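Local coordinates for protein orotidine 5'-phosphate decarboxylase (PDB 2CZD) that probably catalyses the decarboxylation of orotidine 5'-monophosphate to uridine 5'-monophosphate, the last step of de novo UMP synthesis, as a homodimer, at residues Ala191-Pro194 and Arg195-Ala198; Pro143-Ile146 and Gly147-Arg150; Phe116-Pro119 and Leu120-Arg123. All coordinates share one frame; numbering follows the deposited sequence.

Contact 1: residues Ala191-Pro194 and Arg195-Ala198; sequences APNP and REAA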
ATOM      1  N   ALA B 191      -5.553 -27.263   1.820  1.00 15.16           N
ATOM      2  CA  ALA B 191      -5.359 -28.663   2.212  1.00 15.59           C
ATOM      3  C   ALA B 191      -6.660 -29.438   2.040  1.00 15.17           C
ATOM      4  O   ALA B 191      -7.741 -28.863   2.036  1.00 15.15           O
ATOM      5  CB  ALA B 191      -4.900 -28.756   3.679  1.00 14.96           C
ATOM      6  N   PRO B 192      -6.567 -30.765   1.881  1.00 17.49           N
ATOM      7  CA  PRO B 192      -7.787 -31.568   1.726  1.00 17.86           C
ATOM      8  C   PRO B 192      -8.662 -31.366   2.968  1.00 17.89           C
ATOM      9  O   PRO B 192      -9.906 -31.316   2.894  1.00 18.34           O
ATOM     10  CB  PRO B 192      -7.249 -32.988   1.629  1.00 18.21           C
ATOM     11  CG  PRO B 192      -5.935 -32.812   0.920  1.00 18.08           C
ATOM     12  CD  PRO B 192      -5.357 -31.561   1.613  1.00 15.69           C
ATOM     13  N   ASN B 193      -7.997 -31.255   4.112  1.00 15.93           N
ATOM     14  CA  ASN B 193      -8.663 -31.031   5.390  1.00 16.75           C
ATOM     15  C   ASN B 193      -7.909 -29.910   6.100  1.00 16.85           C
ATOM     16  O   ASN B 193      -6.925 -30.153   6.805  1.00 15.57           O
ATOM     17  CB  ASN B 193      -8.617 -32.295   6.244  1.00 17.24           C
ATOM     18  CG  ASN B 193      -9.418 -32.166   7.519  1.00 19.03           C
ATOM     19  OD1 ASN B 193      -9.565 -31.071   8.085  1.00 17.80           O
ATOM     20  ND2 ASN B 193      -9.927 -33.296   8.001  1.00 21.31           N
ATOM     21  N   PRO B 194      -8.358 -28.659   5.911  1.00 13.49           N
ATOM     22  CA  PRO B 194      -7.682 -27.526   6.564  1.00 13.48           C
ATOM     23  C   PRO B 194      -7.481 -27.654   8.085  1.00 13.73           C
ATOM     24  O   PRO B 194      -6.426 -27.316   8.613  1.00 11.92           O
ATOM     25  CB  PRO B 194      -8.568 -26.344   6.193  1.00 14.76           C
ATOM     26  CG  PRO B 194      -9.096 -26.718   4.835  1.00 13.54           C
ATOM     27  CD  PRO B 194      -9.426 -28.199   5.005  1.00 16.13           C
ATOM     28  N   ARG B 195      -8.492 -28.129   8.807  1.00 13.36           N
ATOM     29  CA  ARG B 195      -8.368 -28.249  10.255  1.00 13.72           C
ATOM     30  C   ARG B 195      -7.260 -29.213  10.640  1.00 15.15           C
ATOM     31  O   ARG B 195      -6.473 -28.935  11.547  1.00 14.61           O
ATOM     32  CB  ARG B 195      -9.695 -28.719  10.879  1.00 16.87           C
ATOM     33  CG  ARG B 195      -9.657 -28.796  12.393  1.00 18.40           C
ATOM     34  CD  ARG B 195     -11.035 -29.171  12.976  1.00 20.38           C
ATOM     35  NE  ARG B 195     -11.114 -28.942  14.425  1.00 22.66           N
ATOM     36  CZ  ARG B 195     -10.459 -29.644  15.345  1.00 30.12           C
ATOM     37  NH1 ARG B 195     -10.600 -29.346  16.636  1.00 28.25           N
ATOM     38  NH2 ARG B 195      -9.669 -30.652  14.989  1.00 30.33           N
ATOM     39  N   GLU B 196      -7.198 -30.360   9.962  1.00 15.23           N
ATOM     40  CA  GLU B 196      -6.153 -31.322  10.272  1.00 14.20           C
ATOM     41  C   GLU B 196      -4.769 -30.806   9.880  1.00 14.70           C
ATOM     42  O   GLU B 196      -3.777 -31.113  10.543  1.00 14.83           O
ATOM     43  CB  GLU B 196      -6.443 -32.669   9.602  1.00 16.36           C
ATOM     44  CG  GLU B 196      -7.488 -33.482  10.336  1.00 20.87           C
ATOM     45  CD  GLU B 196      -7.020 -33.901  11.718  1.00 24.59           C
ATOM     46  OE1 GLU B 196      -5.907 -34.463  11.826  1.00 26.01           O
ATOM     47  OE2 GLU B 196      -7.756 -33.675  12.695  1.00 24.43           O
ATOM     48  N   ALA B 197      -4.698 -30.002   8.819  1.00 14.31           N
ATOM     49  CA  ALA B 197      -3.425 -29.437   8.392  1.00 13.98           C
ATOM     50  C   ALA B 197      -2.937 -28.434   9.434  1.00 13.38           C
ATOM     51  O   ALA B 197      -1.762 -28.403   9.795  1.00 13.29           O
ATOM     52  CB  ALA B 197      -3.578 -28.770   7.036  1.00 11.79           C
ATOM     53  N   ALA B 198      -3.843 -27.603   9.928  1.00 13.73           N
ATOM     54  CA  ALA B 198      -3.458 -26.637  10.949  1.00 12.75           C
ATOM     55  C   ALA B 198      -3.045 -27.373  12.226  1.00 12.01           C
ATOM     56  O   ALA B 198      -2.054 -27.032  12.870  1.00 12.78           O
ATOM     57  CB  ALA B 198      -4.620 -25.695  11.238  1.00 12.06           C
TER
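N193 and E196 meet through both backbone and side chain. The amide N of E196 donates to OD1 of N193 over 3.1 Å in a nearly straight bond (N-H...O 167°). This donor stands above the plane of the side-chain amide rather than on a lone pair. The bond depends on the first torsion of N193, which sets CG anti to its own N (chi1 -174°) and so swings OD1 forward over the first turn. Two backbone bonds of helical spacing follow: A197 N to the carbonyl O of N193 at 3.0 Å, and A198 N to P194 O at 2.9 Å. N193 is thus the N-cap of helix 194-205, with P194 in the first turn; having no N-H, the proline leaves no donor there to be satisfied. The loop that the cap closes follows helix 186-189, which comes after the last strand of the eight-stranded barrel in the chain.

Van der Waals contacts fill in around these bonds. ND2 of N193 lies 3.4 Å from CG of E196, where the two chains cross with amide and carboxylate planes turned 73° apart; the glutamate chain bends at chi2 and carries its carboxylate away from the asparagine. Before the cap, CB of A191 comes back against CB of A197 at 3.6 Å, an apolar touch between the loop and the helix it leads into. The chain of R195, extended from CG to NE, leads away from the loop, and its NH1 forms a salt bridge with D23, while P194 packs on V21 of helix 11-21.

Contact 2: residues Pro143-Ile146 and Gly147-Arg150; sequences PERI and GYIR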
ATOM      1  N   PRO B 143      15.976 -19.587   8.000  1.00 41.24           N
ATOM      2  CA  PRO B 143      16.028 -19.337   9.442  1.00 40.78           C
ATOM      3  C   PRO B 143      16.864 -18.158   9.885  1.00 39.52           C
ATOM      4  O   PRO B 143      16.325 -17.194  10.424  1.00 43.60           O
ATOM      5  CB  PRO B 143      16.543 -20.661  10.015  1.00 40.86           C
ATOM      6  CG  PRO B 143      17.283 -21.281   8.859  1.00 42.36           C
ATOM      7  CD  PRO B 143      16.350 -20.980   7.714  1.00 42.25           C
ATOM      8  N   GLU B 144      18.171 -18.235   9.653  1.00 37.63           N
ATOM      9  CA  GLU B 144      19.089 -17.184  10.059  1.00 33.89           C
ATOM     10  C   GLU B 144      18.464 -15.808  10.244  1.00 26.22           C
ATOM     11  O   GLU B 144      18.814 -15.123  11.192  1.00 25.66           O
ATOM     12  CB  GLU B 144      20.269 -17.080   9.082  1.00 36.38           C
ATOM     13  CG  GLU B 144      21.099 -15.800   9.252  1.00 41.31           C
ATOM     14  CD  GLU B 144      22.331 -15.743   8.355  1.00 44.43           C
ATOM     15  OE1 GLU B 144      22.239 -16.149   7.173  1.00 46.43           O
ATOM     16  OE2 GLU B 144      23.388 -15.275   8.837  1.00 46.34           O
ATOM     17  N   ARG B 145      17.541 -15.408   9.363  1.00 25.69           N
ATOM     18  CA  ARG B 145      16.927 -14.084   9.468  1.00 20.58           C
ATOM     19  C   ARG B 145      16.046 -13.886  10.692  1.00 18.13           C
ATOM     20  O   ARG B 145      15.930 -12.769  11.193  1.00 16.62           O
ATOM     21  CB  ARG B 145      16.119 -13.749   8.213  1.00 22.27           C
ATOM     22  CG  ARG B 145      16.889 -13.895   6.914  1.00 26.00           C
ATOM     23  CD  ARG B 145      18.214 -13.155   6.963  1.00 27.42           C
ATOM     24  NE  ARG B 145      18.048 -11.730   7.220  1.00 27.20           N
ATOM     25  CZ  ARG B 145      19.050 -10.902   7.515  1.00 28.71           C
ATOM     26  NH1 ARG B 145      20.292 -11.358   7.595  1.00 31.86           N
ATOM     27  NH2 ARG B 145      18.816  -9.618   7.729  1.00 28.40           N
ATOM     28  N   ILE B 146      15.413 -14.950  11.172  1.00 13.56           N
ATOM     29  CA  ILE B 146      14.584 -14.817  12.364  1.00 12.30           C
ATOM     30  C   ILE B 146      15.501 -14.447  13.535  1.00 13.02           C
ATOM     31  O   ILE B 146      15.234 -13.491  14.275  1.00 12.94           O
ATOM     32  CB  ILE B 146      13.829 -16.128  12.690  1.00 14.03           C
ATOM     33  CG1 ILE B 146      12.798 -16.421  11.587  1.00 15.31           C
ATOM     34  CG2 ILE B 146      13.141 -16.004  14.048  1.00 12.59           C
ATOM     35  CD1 ILE B 146      12.089 -17.778  11.752  1.00 13.91           C
ATOM     36  N   GLY B 147      16.582 -15.204  13.693  1.00 13.14           N
ATOM     37  CA  GLY B 147      17.522 -14.916  14.761  1.00 12.50           C
ATOM     38  C   GLY B 147      18.223 -13.579  14.586  1.00 13.59           C
ATOM     39  O   GLY B 147      18.426 -12.844  15.555  1.00 13.69           O
ATOM     40  N   TYR B 148      18.575 -13.252  13.343  1.00 13.78           N
ATOM     41  CA  TYR B 148      19.269 -12.004  13.048  1.00 13.62           C
ATOM     42  C   TYR B 148      18.427 -10.837  13.540  1.00 12.53           C
ATOM     43  O   TYR B 148      18.926  -9.908  14.175  1.00 13.67           O
ATOM     44  CB  TYR B 148      19.489 -11.852  11.545  1.00 16.13           C
ATOM     45  CG  TYR B 148      20.213 -10.582  11.172  1.00 16.40           C
ATOM     46  CD1 TYR B 148      21.593 -10.568  11.023  1.00 19.14           C
ATOM     47  CD2 TYR B 148      19.523  -9.393  10.987  1.00 15.29           C
ATOM     48  CE1 TYR B 148      22.272  -9.393  10.691  1.00 20.16           C
ATOM     49  CE2 TYR B 148      20.194  -8.204  10.660  1.00 16.59           C
ATOM     50  CZ  TYR B 148      21.571  -8.221  10.512  1.00 22.72           C
ATOM     51  OH  TYR B 148      22.242  -7.068  10.161  1.00 19.45           O
ATOM     52  N   ILE B 149      17.143 -10.890  13.226  1.00 11.73           N
ATOM     53  CA  ILE B 149      16.248  -9.821  13.638  1.00  9.19           C
ATOM     54  C   ILE B 149      16.033  -9.841  15.152  1.00 10.64           C
ATOM     55  O   ILE B 149      16.075  -8.794  15.808  1.00  9.71           O
ATOM     56  CB  ILE B 149      14.896  -9.919  12.862  1.00 12.04           C
ATOM     57  CG1 ILE B 149      15.175  -9.576  11.385  1.00 12.48           C
ATOM     58  CG2 ILE B 149      13.823  -9.037  13.512  1.00 10.11           C
ATOM     59  CD1 ILE B 149      13.999  -9.804  10.437  1.00 14.19           C
ATOM     60  N   ARG B 150      15.810 -11.023  15.699  1.00 10.44           N
ATOM     61  CA  ARG B 150      15.590 -11.154  17.130  1.00  8.88           C
ATOM     62  C   ARG B 150      16.759 -10.581  17.943  1.00  8.08           C
ATOM     63  O   ARG B 150      16.539  -9.956  18.990  1.00 12.74           O
ATOM     64  CB  ARG B 150      15.375 -12.645  17.473  1.00  8.73           C
ATOM     65  CG  ARG B 150      15.078 -12.933  18.938  1.00  9.98           C
ATOM     66  CD  ARG B 150      13.701 -12.391  19.373  1.00  7.07           C
ATOM     67  NE  ARG B 150      13.714 -10.973  19.737  1.00  9.24           N
ATOM     68  CZ  ARG B 150      12.616 -10.220  19.847  1.00 10.68           C
ATOM     69  NH1 ARG B 150      11.412 -10.740  19.604  1.00  9.06           N
ATOM     70  NH2 ARG B 150      12.726  -8.953  20.231  1.00 11.50           N
TER
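E144 O receives the amide N of Y148 at 2.9 Å, in the carbonyl plane, and R150 N reaches I146 O at the same length. Between them, I149 N bonds to R145 O at 3.0 Å, with the donor standing above the carbonyl plane; CG1 of I149 also rests on that oxygen, 3.3 Å away.

Along the flank of the helix that meets E107 and helix 121-131, the side chains of R145 and Y148 run side by side. The arginine folds at chi2 and chi3, while the tyrosine has CG anti to its backbone N (chi1 -180°), and this brings the guanidinium flat over one ring face. The planes are 27° apart, and CZ of R145 sits 4.1 Å from the centroid of the Y148 ring, which makes the pair both a stack and a cation-pi contact. NH2 of R145 is the leading atom, 3.3 Å from CD2 of Y148, and it also forms a salt bridge with E107, so the ring face and a carboxylate both hold the group. The phenol OH of Y148 is hydrogen-bonded to OD1 of D122. With an alanine here in place of Y148, the guanidinium would probably lose the face it lies on and be freer to turn about its bent chain, and D122 would lose its phenolic partner.

The side facing the barrel carries I146, against A161, and I149, on I159. With R145 and Y148 reaching E107 and helix 121-131, this is an outer helix of a beta-alpha-beta unit of the TIM barrel, between strands 135-137 and 158-161.

Contact 3: residues Phe116-Pro119 and Leu120-Arg123; sequences FINP and LTDR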
ATOM      1  N   PHE B 116      16.687  -2.079  -2.023  1.00 10.42           N
ATOM      2  CA  PHE B 116      16.626  -0.934  -1.120  1.00  7.59           C
ATOM      3  C   PHE B 116      16.178  -1.256   0.300  1.00  9.61           C
ATOM      4  O   PHE B 116      16.703  -0.701   1.254  1.00 11.96           O
ATOM      5  CB  PHE B 116      15.676   0.146  -1.675  1.00 10.89           C
ATOM      6  CG  PHE B 116      16.036   0.634  -3.047  1.00  9.07           C
ATOM      7  CD1 PHE B 116      15.314   0.222  -4.171  1.00 10.33           C
ATOM      8  CD2 PHE B 116      17.102   1.517  -3.221  1.00 10.96           C
ATOM      9  CE1 PHE B 116      15.649   0.688  -5.460  1.00  9.11           C
ATOM     10  CE2 PHE B 116      17.445   1.989  -4.505  1.00 14.80           C
ATOM     11  CZ  PHE B 116      16.715   1.572  -5.620  1.00 12.43           C
ATOM     12  N   ILE B 117      15.185  -2.125   0.438  1.00  8.86           N
ATOM     13  CA  ILE B 117      14.656  -2.462   1.747  1.00  9.46           C
ATOM     14  C   ILE B 117      15.629  -3.229   2.642  1.00  9.62           C
ATOM     15  O   ILE B 117      15.997  -2.763   3.715  1.00 10.17           O
ATOM     16  CB  ILE B 117      13.362  -3.305   1.605  1.00 11.51           C
ATOM     17  CG1 ILE B 117      12.253  -2.472   0.951  1.00 12.22           C
ATOM     18  CG2 ILE B 117      12.921  -3.819   2.960  1.00 12.08           C
ATOM     19  CD1 ILE B 117      11.507  -1.556   1.889  1.00 20.70           C
ATOM     20  N   ASN B 118      16.057  -4.405   2.197  1.00 12.04           N
ATOM     21  CA  ASN B 118      16.931  -5.202   3.049  1.00 11.55           C
ATOM     22  C   ASN B 118      18.278  -4.564   3.431  1.00 12.59           C
ATOM     23  O   ASN B 118      18.792  -4.819   4.523  1.00 11.24           O
ATOM     24  CB  ASN B 118      17.083  -6.592   2.433  1.00 12.00           C
ATOM     25  CG  ASN B 118      15.768  -7.380   2.467  1.00 12.78           C
ATOM     26  OD1 ASN B 118      14.725  -6.845   2.829  1.00 11.93           O
ATOM     27  ND2 ASN B 118      15.822  -8.644   2.083  1.00 12.49           N
ATOM     28  N   PRO B 119      18.866  -3.728   2.554  1.00 12.82           N
ATOM     29  CA  PRO B 119      20.133  -3.110   2.958  1.00 13.72           C
ATOM     30  C   PRO B 119      19.883  -2.158   4.142  1.00 11.40           C
ATOM     31  O   PRO B 119      20.804  -1.827   4.891  1.00 13.62           O
ATOM     32  CB  PRO B 119      20.561  -2.359   1.698  1.00 14.31           C
ATOM     33  CG  PRO B 119      20.111  -3.293   0.613  1.00 15.38           C
ATOM     34  CD  PRO B 119      18.701  -3.665   1.089  1.00 11.22           C
ATOM     35  N   LEU B 120      18.638  -1.721   4.308  1.00 10.71           N
ATOM     36  CA  LEU B 120      18.281  -0.816   5.396  1.00 11.71           C
ATOM     37  C   LEU B 120      17.668  -1.509   6.620  1.00  9.98           C
ATOM     38  O   LEU B 120      17.306  -0.841   7.581  1.00 10.96           O
ATOM     39  CB  LEU B 120      17.293   0.250   4.893  1.00 12.53           C
ATOM     40  CG  LEU B 120      17.896   1.425   4.105  1.00 12.76           C
ATOM     41  CD1 LEU B 120      16.805   2.207   3.385  1.00 12.58           C
ATOM     42  CD2 LEU B 120      18.646   2.339   5.069  1.00 13.12           C
ATOM     43  N   THR B 121      17.550  -2.833   6.593  1.00  8.48           N
ATOM     44  CA  THR B 121      16.934  -3.539   7.706  1.00 10.27           C
ATOM     45  C   THR B 121      17.500  -3.182   9.078  1.00 11.13           C
ATOM     46  O   THR B 121      16.751  -3.027  10.037  1.00 11.38           O
ATOM     47  CB  THR B 121      17.012  -5.072   7.491  1.00  9.94           C
ATOM     48  OG1 THR B 121      16.201  -5.429   6.366  1.00 10.01           O
ATOM     49  CG2 THR B 121      16.538  -5.827   8.725  1.00 10.60           C
ATOM     50  N   ASP B 122      18.813  -3.074   9.201  1.00 10.91           N
ATOM     51  CA  ASP B 122      19.337  -2.723  10.518  1.00 11.63           C
ATOM     52  C   ASP B 122      18.745  -1.396  10.999  1.00 13.32           C
ATOM     53  O   ASP B 122      18.392  -1.233  12.173  1.00 12.26           O
ATOM     54  CB  ASP B 122      20.859  -2.608  10.475  1.00 13.91           C
ATOM     55  CG  ASP B 122      21.543  -3.950  10.384  1.00 17.96           C
ATOM     56  OD1 ASP B 122      20.863  -4.998  10.498  1.00 15.19           O
ATOM     57  OD2 ASP B 122      22.780  -3.951  10.207  1.00 18.05           O
ATOM     58  N   ARG B 123      18.616  -0.443  10.081  1.00 12.36           N
ATOM     59  CA  ARG B 123      18.076   0.855  10.459  1.00 12.64           C
ATOM     60  C   ARG B 123      16.581   0.770  10.738  1.00 11.60           C
ATOM     61  O   ARG B 123      16.073   1.454  11.620  1.00 11.67           O
ATOM     62  CB  ARG B 123      18.364   1.884   9.370  1.00 15.47           C
ATOM     63  CG  ARG B 123      19.861   2.108   9.187  1.00 19.74           C
ATOM     64  CD  ARG B 123      20.134   3.236   8.233  1.00 25.53           C
ATOM     65  NE  ARG B 123      19.678   4.509   8.779  1.00 25.45           N
ATOM     66  CZ  ARG B 123      19.393   5.570   8.035  1.00 26.67           C
ATOM     67  NH1 ARG B 123      19.520   5.499   6.724  1.00 18.59           N
ATOM     68  NH2 ARG B 123      18.989   6.694   8.612  1.00 28.53           N
TER
HETATM   69  O   HOH W   1      20.768  -3.609   7.260  1.00 22.78           O
HETATM   70  O   HOH W   2      20.914  -0.658   7.556  1.00 28.59           O
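L120 turns CG anti to its carbonyl carbon (chi1 -79°), which lays CD1 against F116 O at 3.6 Å, while T121, with OG1 likewise anti to its carbonyl carbon (chi1 -66°), runs beside N118 in the same direction. The polar ends of this second pair are engaged elsewhere: OG1 of T121 bonds to V106 O, and OD1 of N118 takes the N-H of M108, which ties the turn to the beginning of the same loop, just after strand 101-105.

The backbone tightens as it enters helix 121-131. L120 N bonds to I117 O at 2.9 Å and T121 N to N118 O at 3.1 Å, both reaching back three residues, as in consecutive beta turns, and both with the donor above the carbonyl plane. P119 O instead receives two waters. One of them takes the N-H of D122 at 2.8 Å, and the other makes a weak bond with R123 N.

On the apolar side F116 sets its ring edge-to-face with F124 of the second subunit, and L120 packs on F116 of that subunit. So water stands in for part of the regular bonding at this helix start, while phenylalanine rings and L120 next to it contribute to the dimer contact.

Along the chain the order is contact 3, contact 2, contact 1, all on outer helices of the one eight-stranded parallel barrel. Contacts 3 and 1 lie at the starts of helices 121-131 and 194-205, while contact 2 spans helix 144-150. Contacts 2 and 3 are near neighbours, their centres 14 Å apart on the same side of the chain's centre, and they touch where Y148 OH comes within 2.5 Å of D122 OD1, probably a hydrogen bond between the two helices. Contact 1 stands alone, with its centre 28 Å from that of contact 2 and 36 Å from that of contact 3, across the barrel from the latter. Among the three, it is contact 3 that reaches the second subunit of the homodimer.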